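Local coordinates for uncharacterized protein (Eubacterium ventriosum, PDB 3FDI) that is of unknown function but belongs to the cytidylate kinase-like family of P-loop NTPases, so probably binds nucleotides and may transfer phosphate between them, at residues N31-S36 with E97-V102; K93-K98 with L112-N117. All blocks are in the same frame, centred on the assembly; numbering follows the deposited sequence.

Contact 1: N31-S36 with E97-V102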
ATOM      1  N   ASN B  31      23.427  11.144 -27.372  1.00 42.44           N
ATOM      2  CA  ASN B  31      23.746  10.254 -28.486  1.00 42.15           C
ATOM      3  C   ASN B  31      24.056   8.824 -28.048  1.00 41.41           C
ATOM      4  O   ASN B  31      25.120   8.288 -28.349  1.00 41.42           O
ATOM      5  CB  ASN B  31      24.902  10.835 -29.286  1.00 43.03           C
ATOM      6  CG  ASN B  31      25.060  10.194 -30.650  1.00 44.57           C
ATOM      7  OD1 ASN B  31      24.155   9.525 -31.186  1.00 46.34           O
ATOM      8  ND2 ASN B  31      26.229  10.394 -31.221  1.00 47.80           N
ATOM      9  N   ILE B  32      23.099   8.211 -27.349  1.00 39.77           N
ATOM     10  CA  ILE B  32      23.201   6.815 -26.928  1.00 38.20           C
ATOM     11  C   ILE B  32      21.926   6.074 -27.338  1.00 37.48           C
ATOM     12  O   ILE B  32      20.949   6.709 -27.666  1.00 38.53           O
ATOM     13  CB  ILE B  32      23.436   6.712 -25.422  1.00 37.70           C
ATOM     14  CG1 ILE B  32      22.434   7.598 -24.644  1.00 36.32           C
ATOM     15  CG2 ILE B  32      24.882   7.125 -25.122  1.00 39.44           C
ATOM     16  CD1 ILE B  32      22.438   7.459 -23.121  1.00 36.18           C
ATOM     17  N   PRO B  33      21.938   4.744 -27.313  1.00 35.81           N
ATOM     18  CA  PRO B  33      20.742   4.002 -27.664  1.00 37.03           C
ATOM     19  C   PRO B  33      19.601   4.149 -26.665  1.00 38.09           C
ATOM     20  O   PRO B  33      19.837   4.371 -25.458  1.00 38.21           O
ATOM     21  CB  PRO B  33      21.196   2.541 -27.649  1.00 36.82           C
ATOM     22  CG  PRO B  33      22.642   2.552 -27.368  1.00 35.82           C
ATOM     23  CD  PRO B  33      23.075   3.880 -26.995  1.00 35.32           C
ATOM     24  N   LEU B  34      18.385   4.013 -27.191  1.00 39.05           N
ATOM     25  CA  LEU B  34      17.154   3.989 -26.409  1.00 39.09           C
ATOM     26  C   LEU B  34      16.682   2.550 -26.476  1.00 39.97           C
ATOM     27  O   LEU B  34      16.327   2.110 -27.562  1.00 41.09           O
ATOM     28  CB  LEU B  34      16.123   4.948 -27.022  1.00 37.61           C
ATOM     29  CG  LEU B  34      14.723   4.800 -26.440  1.00 38.16           C
ATOM     30  CD1 LEU B  34      14.781   4.893 -24.918  1.00 37.27           C
ATOM     31  CD2 LEU B  34      13.797   5.852 -27.000  1.00 38.10           C
ATOM     32  N   TYR B  35      16.775   1.805 -25.372  1.00 40.97           N
ATOM     33  CA  TYR B  35      16.199   0.454 -25.243  1.00 42.55           C
ATOM     34  C   TYR B  35      14.828   0.523 -24.590  1.00 43.99           C
ATOM     35  O   TYR B  35      14.611   1.259 -23.634  1.00 45.04           O
ATOM     36  CB  TYR B  35      17.047  -0.503 -24.375  1.00 42.33           C
ATOM     37  CG  TYR B  35      18.440  -0.701 -24.881  1.00 46.27           C
ATOM     38  CD1 TYR B  35      18.673  -1.041 -26.187  1.00 51.36           C
ATOM     39  CD2 TYR B  35      19.534  -0.501 -24.063  1.00 48.44           C
ATOM     40  CE1 TYR B  35      19.951  -1.179 -26.648  1.00 53.42           C
ATOM     41  CE2 TYR B  35      20.818  -0.649 -24.518  1.00 48.66           C
ATOM     42  CZ  TYR B  35      21.021  -0.976 -25.793  1.00 52.27           C
ATOM     43  OH  TYR B  35      22.309  -1.141 -26.247  1.00 58.54           O
ATOM     44  N   SER B  36      13.934  -0.312 -25.094  1.00 45.60           N
ATOM     45  CA  SER B  36      12.542  -0.404 -24.667  1.00 46.07           C
ATOM     46  C   SER B  36      12.193  -1.876 -24.614  1.00 46.36           C
ATOM     47  O   SER B  36      12.895  -2.731 -25.225  1.00 46.42           O
ATOM     48  CB  SER B  36      11.639   0.182 -25.754  1.00 46.39           C
ATOM     49  OG  SER B  36      11.789  -0.615 -26.949  1.00 47.86           O
ATOM     50  N   GLU B  97      29.842  -4.802 -20.511  1.00 46.72           N
ATOM     51  CA  GLU B  97      30.234  -4.101 -21.736  1.00 46.76           C
ATOM     52  C   GLU B  97      30.429  -2.628 -21.500  1.00 46.18           C
ATOM     53  O   GLU B  97      30.968  -1.937 -22.363  1.00 45.28           O
ATOM     54  CB  GLU B  97      29.182  -4.274 -22.834  1.00 47.25           C
ATOM     55  CG  GLU B  97      29.039  -5.690 -23.352  1.00 49.09           C
ATOM     56  CD  GLU B  97      27.973  -5.807 -24.433  1.00 52.20           C
ATOM     57  OE1 GLU B  97      27.308  -6.857 -24.492  1.00 56.32           O
ATOM     58  OE2 GLU B  97      27.785  -4.853 -25.219  1.00 54.55           O
ATOM     59  N   LYS B  98      29.940  -2.147 -20.358  1.00 46.49           N
ATOM     60  CA  LYS B  98      30.069  -0.747 -19.957  1.00 46.80           C
ATOM     61  C   LYS B  98      29.499   0.237 -20.986  1.00 46.32           C
ATOM     62  O   LYS B  98      29.995   1.362 -21.164  1.00 46.00           O
ATOM     63  CB  LYS B  98      31.520  -0.413 -19.647  1.00 47.09           C
ATOM     64  CG  LYS B  98      32.051  -1.063 -18.387  1.00 49.24           C
ATOM     65  CD  LYS B  98      31.487  -0.407 -17.123  1.00 51.66           C
ATOM     66  CE  LYS B  98      32.334  -0.799 -15.920  1.00 53.22           C
ATOM     67  NZ  LYS B  98      31.957  -0.125 -14.661  1.00 55.16           N
ATOM     68  N   GLU B  99      28.402  -0.168 -21.600  1.00 45.46           N
ATOM     69  CA  GLU B  99      27.732   0.670 -22.568  1.00 45.51           C
ATOM     70  C   GLU B  99      26.888   1.751 -21.889  1.00 43.79           C
ATOM     71  O   GLU B  99      26.374   1.561 -20.773  1.00 42.44           O
ATOM     72  CB  GLU B  99      26.846  -0.205 -23.443  1.00 46.95           C
ATOM     73  CG  GLU B  99      26.160   0.556 -24.542  1.00 52.58           C
ATOM     74  CD  GLU B  99      25.331  -0.307 -25.465  1.00 58.68           C
ATOM     75  OE1 GLU B  99      24.938  -1.436 -25.073  1.00 64.26           O
ATOM     76  OE2 GLU B  99      25.069   0.161 -26.596  1.00 63.66           O
ATOM     77  N   SER B 100      26.732   2.869 -22.587  1.00 41.54           N
ATOM     78  CA  SER B 100      25.822   3.898 -22.194  1.00 40.73           C
ATOM     79  C   SER B 100      24.505   3.748 -22.944  1.00 40.24           C
ATOM     80  O   SER B 100      24.506   3.433 -24.143  1.00 39.63           O
ATOM     81  CB  SER B 100      26.407   5.236 -22.497  1.00 40.72           C
ATOM     82  OG  SER B 100      27.584   5.423 -21.722  1.00 43.79           O
ATOM     83  N   PHE B 101      23.386   3.967 -22.242  1.00 38.47           N
ATOM     84  CA  PHE B 101      22.057   3.836 -22.842  1.00 37.46           C
ATOM     85  C   PHE B 101      20.960   4.390 -21.957  1.00 36.16           C
ATOM     86  O   PHE B 101      21.171   4.682 -20.782  1.00 34.50           O
ATOM     87  CB  PHE B 101      21.714   2.346 -23.223  1.00 37.18           C
ATOM     88  CG  PHE B 101      21.780   1.377 -22.065  1.00 35.29           C
ATOM     89  CD1 PHE B 101      20.650   1.089 -21.294  1.00 36.17           C
ATOM     90  CD2 PHE B 101      22.975   0.760 -21.739  1.00 34.46           C
ATOM     91  CE1 PHE B 101      20.710   0.194 -20.225  1.00 31.64           C
ATOM     92  CE2 PHE B 101      23.063  -0.133 -20.660  1.00 35.18           C
ATOM     93  CZ  PHE B 101      21.922  -0.418 -19.900  1.00 35.19           C
ATOM     94  N   VAL B 102      19.796   4.540 -22.585  1.00 35.61           N
ATOM     95  CA  VAL B 102      18.555   4.876 -21.929  1.00 35.00           C
ATOM     96  C   VAL B 102      17.713   3.609 -21.975  1.00 34.76           C
ATOM     97  O   VAL B 102      17.645   2.920 -23.003  1.00 34.09           O
ATOM     98  CB  VAL B 102      17.803   6.013 -22.657  1.00 35.06           C
ATOM     99  CG1 VAL B 102      16.489   6.280 -21.965  1.00 33.95           C
ATOM    100  CG2 VAL B 102      18.657   7.303 -22.736  1.00 33.29           C
TER
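Two torsions bring Tyr35 and Phe101 together: Tyr35 keeps CG beside its backbone N (chi1 -59°), while Phe101 holds CG between N and the carbonyl carbon (chi1 57°). The side chains cross at about a right angle, and Tyr35 CE2 comes to 3.3 Å from Phe101 CG, which lies at the edge of the tyrosine ring. The planes stand 54° apart, so the two rings meet obliquely. Further along, the phenol meets Glu99, whose extended chain arrives from the opposite direction; Tyr35 OH sits 2.9 Å from Glu99 OE1 and 3.1 Å from OE2, weak bonds with the one proton assigned to neither. The backbones are joined as parallel strands around Leu34 and Val102: Val102 N donates to Pro33 O at 2.9 Å, and Tyr35 N to Val102 O at 2.8 Å. Leu34 CD1 packs on Val102 CG1 at 3.7 Å, and Ile32 CD1 reaches Val102 CG2 at 3.8 Å. Strand 34-35 is an edge strand of the five-stranded parallel P-loop NTPase sheet in this chain, next to strand 101-104. Leu34 and Val102 face Ala23 and Ala27 of helix 19-30, while Phe101 leans on Lys93 and Ala94 of helix 81-95 and Tyr35 meets Phe89 edge-to-face.

Contact 2: K93-K98 with L112-N117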
ATOM      1  N   LYS B  93      24.943  -5.382 -20.529  1.00 41.85           N
ATOM      2  CA  LYS B  93      25.237  -4.168 -21.263  1.00 42.51           C
ATOM      3  C   LYS B  93      25.740  -3.089 -20.300  1.00 42.81           C
ATOM      4  O   LYS B  93      26.707  -2.381 -20.613  1.00 43.34           O
ATOM      5  CB  LYS B  93      24.030  -3.667 -22.061  1.00 42.76           C
ATOM      6  CG  LYS B  93      23.643  -4.521 -23.263  1.00 43.67           C
ATOM      7  CD  LYS B  93      24.757  -4.595 -24.318  1.00 46.18           C
ATOM      8  CE  LYS B  93      24.192  -4.866 -25.703  1.00 46.93           C
ATOM      9  NZ  LYS B  93      25.202  -5.137 -26.770  1.00 47.35           N
ATOM     10  N   ALA B  94      25.103  -2.949 -19.140  1.00 42.50           N
ATOM     11  CA  ALA B  94      25.590  -1.974 -18.167  1.00 42.59           C
ATOM     12  C   ALA B  94      26.957  -2.287 -17.552  1.00 42.57           C
ATOM     13  O   ALA B  94      27.780  -1.387 -17.425  1.00 42.54           O
ATOM     14  CB  ALA B  94      24.585  -1.763 -17.049  1.00 42.29           C
ATOM     15  N   ASN B  95      27.173  -3.534 -17.143  1.00 43.00           N
ATOM     16  CA  ASN B  95      28.217  -3.845 -16.151  1.00 43.64           C
ATOM     17  C   ASN B  95      29.419  -4.529 -16.712  1.00 44.26           C
ATOM     18  O   ASN B  95      30.509  -4.395 -16.176  1.00 43.84           O
ATOM     19  CB  ASN B  95      27.693  -4.725 -15.024  1.00 42.90           C
ATOM     20  CG  ASN B  95      26.689  -4.019 -14.179  1.00 43.94           C
ATOM     21  OD1 ASN B  95      26.531  -2.785 -14.257  1.00 46.17           O
ATOM     22  ND2 ASN B  95      25.946  -4.789 -13.391  1.00 40.56           N
ATOM     23  N   GLU B  96      29.207  -5.286 -17.771  1.00 45.47           N
ATOM     24  CA  GLU B  96      30.281  -6.006 -18.403  1.00 46.47           C
ATOM     25  C   GLU B  96      30.756  -5.273 -19.666  1.00 46.85           C
ATOM     26  O   GLU B  96      31.946  -5.118 -19.852  1.00 47.47           O
ATOM     27  CB  GLU B  96      29.837  -7.438 -18.702  1.00 46.97           C
ATOM     28  CG  GLU B  96      29.407  -8.211 -17.442  1.00 48.58           C
ATOM     29  CD  GLU B  96      28.989  -9.672 -17.706  1.00 51.14           C
ATOM     30  OE1 GLU B  96      28.987 -10.131 -18.890  1.00 51.28           O
ATOM     31  OE2 GLU B  96      28.644 -10.353 -16.706  1.00 53.09           O
ATOM     32  N   GLU B  97      29.842  -4.802 -20.511  1.00 46.72           N
ATOM     33  CA  GLU B  97      30.234  -4.101 -21.736  1.00 46.76           C
ATOM     34  C   GLU B  97      30.429  -2.628 -21.500  1.00 46.18           C
ATOM     35  O   GLU B  97      30.968  -1.937 -22.363  1.00 45.28           O
ATOM     36  CB  GLU B  97      29.182  -4.274 -22.834  1.00 47.25           C
ATOM     37  CG  GLU B  97      29.039  -5.690 -23.352  1.00 49.09           C
ATOM     38  CD  GLU B  97      27.973  -5.807 -24.433  1.00 52.20           C
ATOM     39  OE1 GLU B  97      27.308  -6.857 -24.492  1.00 56.32           O
ATOM     40  OE2 GLU B  97      27.785  -4.853 -25.219  1.00 54.55           O
ATOM     41  N   LYS B  98      29.940  -2.147 -20.358  1.00 46.49           N
ATOM     42  CA  LYS B  98      30.069  -0.747 -19.957  1.00 46.80           C
ATOM     43  C   LYS B  98      29.499   0.237 -20.986  1.00 46.32           C
ATOM     44  O   LYS B  98      29.995   1.362 -21.164  1.00 46.00           O
ATOM     45  CB  LYS B  98      31.520  -0.413 -19.647  1.00 47.09           C
ATOM     46  CG  LYS B  98      32.051  -1.063 -18.387  1.00 49.24           C
ATOM     47  CD  LYS B  98      31.487  -0.407 -17.123  1.00 51.66           C
ATOM     48  CE  LYS B  98      32.334  -0.799 -15.920  1.00 53.22           C
ATOM     49  NZ  LYS B  98      31.957  -0.125 -14.661  1.00 55.16           N
ATOM     50  N   LEU B 112      20.063  -2.193 -11.982  1.00 41.39           N
ATOM     51  CA  LEU B 112      21.288  -1.451 -12.082  1.00 42.36           C
ATOM     52  C   LEU B 112      21.549  -0.605 -10.850  1.00 43.85           C
ATOM     53  O   LEU B 112      22.301   0.373 -10.888  1.00 43.79           O
ATOM     54  CB  LEU B 112      21.222  -0.592 -13.326  1.00 42.03           C
ATOM     55  CG  LEU B 112      21.150  -1.362 -14.643  1.00 40.48           C
ATOM     56  CD1 LEU B 112      21.041  -0.408 -15.787  1.00 38.24           C
ATOM     57  CD2 LEU B 112      22.359  -2.353 -14.814  1.00 37.80           C
ATOM     58  N   SER B 113      20.857  -0.962  -9.780  1.00 46.18           N
ATOM     59  CA  SER B 113      21.146  -0.523  -8.419  1.00 48.67           C
ATOM     60  C   SER B 113      22.620  -0.299  -8.066  1.00 50.09           C
ATOM     61  O   SER B 113      23.012   0.738  -7.582  1.00 51.16           O
ATOM     62  CB  SER B 113      20.662  -1.601  -7.454  1.00 48.88           C
ATOM     63  OG  SER B 113      19.346  -1.353  -7.102  1.00 50.33           O
ATOM     64  N   ASP B 114      23.435  -1.303  -8.246  1.00 52.10           N
ATOM     65  CA  ASP B 114      24.814  -1.170  -7.779  1.00 53.92           C
ATOM     66  C   ASP B 114      25.699  -0.400  -8.773  1.00 53.72           C
ATOM     67  O   ASP B 114      26.883  -0.207  -8.495  1.00 55.18           O
ATOM     68  CB  ASP B 114      25.424  -2.537  -7.501  1.00 54.43           C
ATOM     69  CG  ASP B 114      25.308  -3.450  -8.667  1.00 57.59           C
ATOM     70  OD1 ASP B 114      24.203  -3.476  -9.254  1.00 64.00           O
ATOM     71  OD2 ASP B 114      26.297  -4.155  -8.998  1.00 65.39           O
ATOM     72  N   ASN B 115      25.162   0.033  -9.913  1.00 51.67           N
ATOM     73  CA  ASN B 115      25.990   0.703 -10.878  1.00 49.96           C
ATOM     74  C   ASN B 115      25.900   2.178 -10.603  1.00 49.13           C
ATOM     75  O   ASN B 115      24.861   2.759 -10.804  1.00 48.43           O
ATOM     76  CB  ASN B 115      25.566   0.388 -12.291  1.00 49.85           C
ATOM     77  CG  ASN B 115      26.596   0.795 -13.298  1.00 50.03           C
ATOM     78  OD1 ASN B 115      27.063   1.935 -13.299  1.00 50.78           O
ATOM     79  ND2 ASN B 115      26.953  -0.125 -14.189  1.00 48.71           N
ATOM     80  N   PRO B 116      27.018   2.795 -10.151  1.00 47.86           N
ATOM     81  CA  PRO B 116      27.030   4.196  -9.731  1.00 46.81           C
ATOM     82  C   PRO B 116      26.916   5.193 -10.882  1.00 45.37           C
ATOM     83  O   PRO B 116      26.778   6.380 -10.637  1.00 45.84           O
ATOM     84  CB  PRO B 116      28.415   4.335  -9.061  1.00 46.73           C
ATOM     85  CG  PRO B 116      29.290   3.476  -9.876  1.00 47.30           C
ATOM     86  CD  PRO B 116      28.393   2.239 -10.180  1.00 48.04           C
ATOM     87  N   ASN B 117      27.035   4.712 -12.109  1.00 43.67           N
ATOM     88  CA  ASN B 117      26.750   5.484 -13.315  1.00 42.94           C
ATOM     89  C   ASN B 117      25.279   5.555 -13.777  1.00 41.91           C
ATOM     90  O   ASN B 117      24.968   6.154 -14.821  1.00 41.49           O
ATOM     91  CB  ASN B 117      27.589   4.880 -14.430  1.00 42.90           C
ATOM     92  CG  ASN B 117      29.056   4.983 -14.110  1.00 43.07           C
ATOM     93  OD1 ASN B 117      29.465   5.957 -13.515  1.00 45.16           O
ATOM     94  ND2 ASN B 117      29.842   4.026 -14.521  1.00 38.89           N
TER
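Ala94 CB presses into Leu112 CD2 at 3.2 Å, closer than carbon atoms normally pack, and this is the tight end of the contact. Leu112 CD1 stands further back from Ala94 CB, at 4.0 Å, so one branch of the leucine does most of the touching. Both residues are buried, and both also lean on Ile8 of strand 8-13. Beside them the contact turns polar: Asn115 ND2 donates to Asn95 OD1 at 2.7 Å, nearly in line with the acceptor's C=O and close to the plane of the donor amide. The two side chains pass one another pointing opposite ways, their amide planes 25° apart and so nearly coplanar. Asn115 puts CG opposite its backbone N (chi1 -166°), which carries ND2 across to the last turn of helix 81-95. Its own loop is a type I beta turn from Leu112 to Asn115, closed by Asn115 N to Leu112 O, and runs straight into an Asx turn in which Asn115 OD1 accepts from Asn117 N at 3.0 Å. One buried amide thus works with both ends, its oxygen shaping the approach to strand 118-125 and its nitrogen tying that loop to the helix. A leucine here would probably leave Asn95 OD1 without its donor and Asn117 N without its Asx-turn acceptor. Toward solvent the fit slackens: exposed Asp114 brings OD2 no nearer than 4.5 Å to Asn95 ND2, and Lys98 NZ, at the end of a long chain, stays 4.7 Å from Asn117 ND2.

Overall arrangement
Both contacts hold the stretch that runs from helix 81-95 into strand 101-104, and they share Glu97 and Lys98; their centres are about 11 Å apart. Contact 1 is partly buried and adds an edge strand to the parallel sheet, so paired backbone bonds, apolar side chains and an aromatic pair do the work. Contact 2 is smaller and mostly buried, though Asp114 at its margin is exposed; it joins a helix end to a loop, where a side-chain amide bond and one methyl-to-methyl contact replace strand pairing. They meet directly through Glu99 N and Lys93 O, 3.0 Å apart in a probable hydrogen bond, and through Phe101, whose ring packs against Lys93, Ala94 and Leu112.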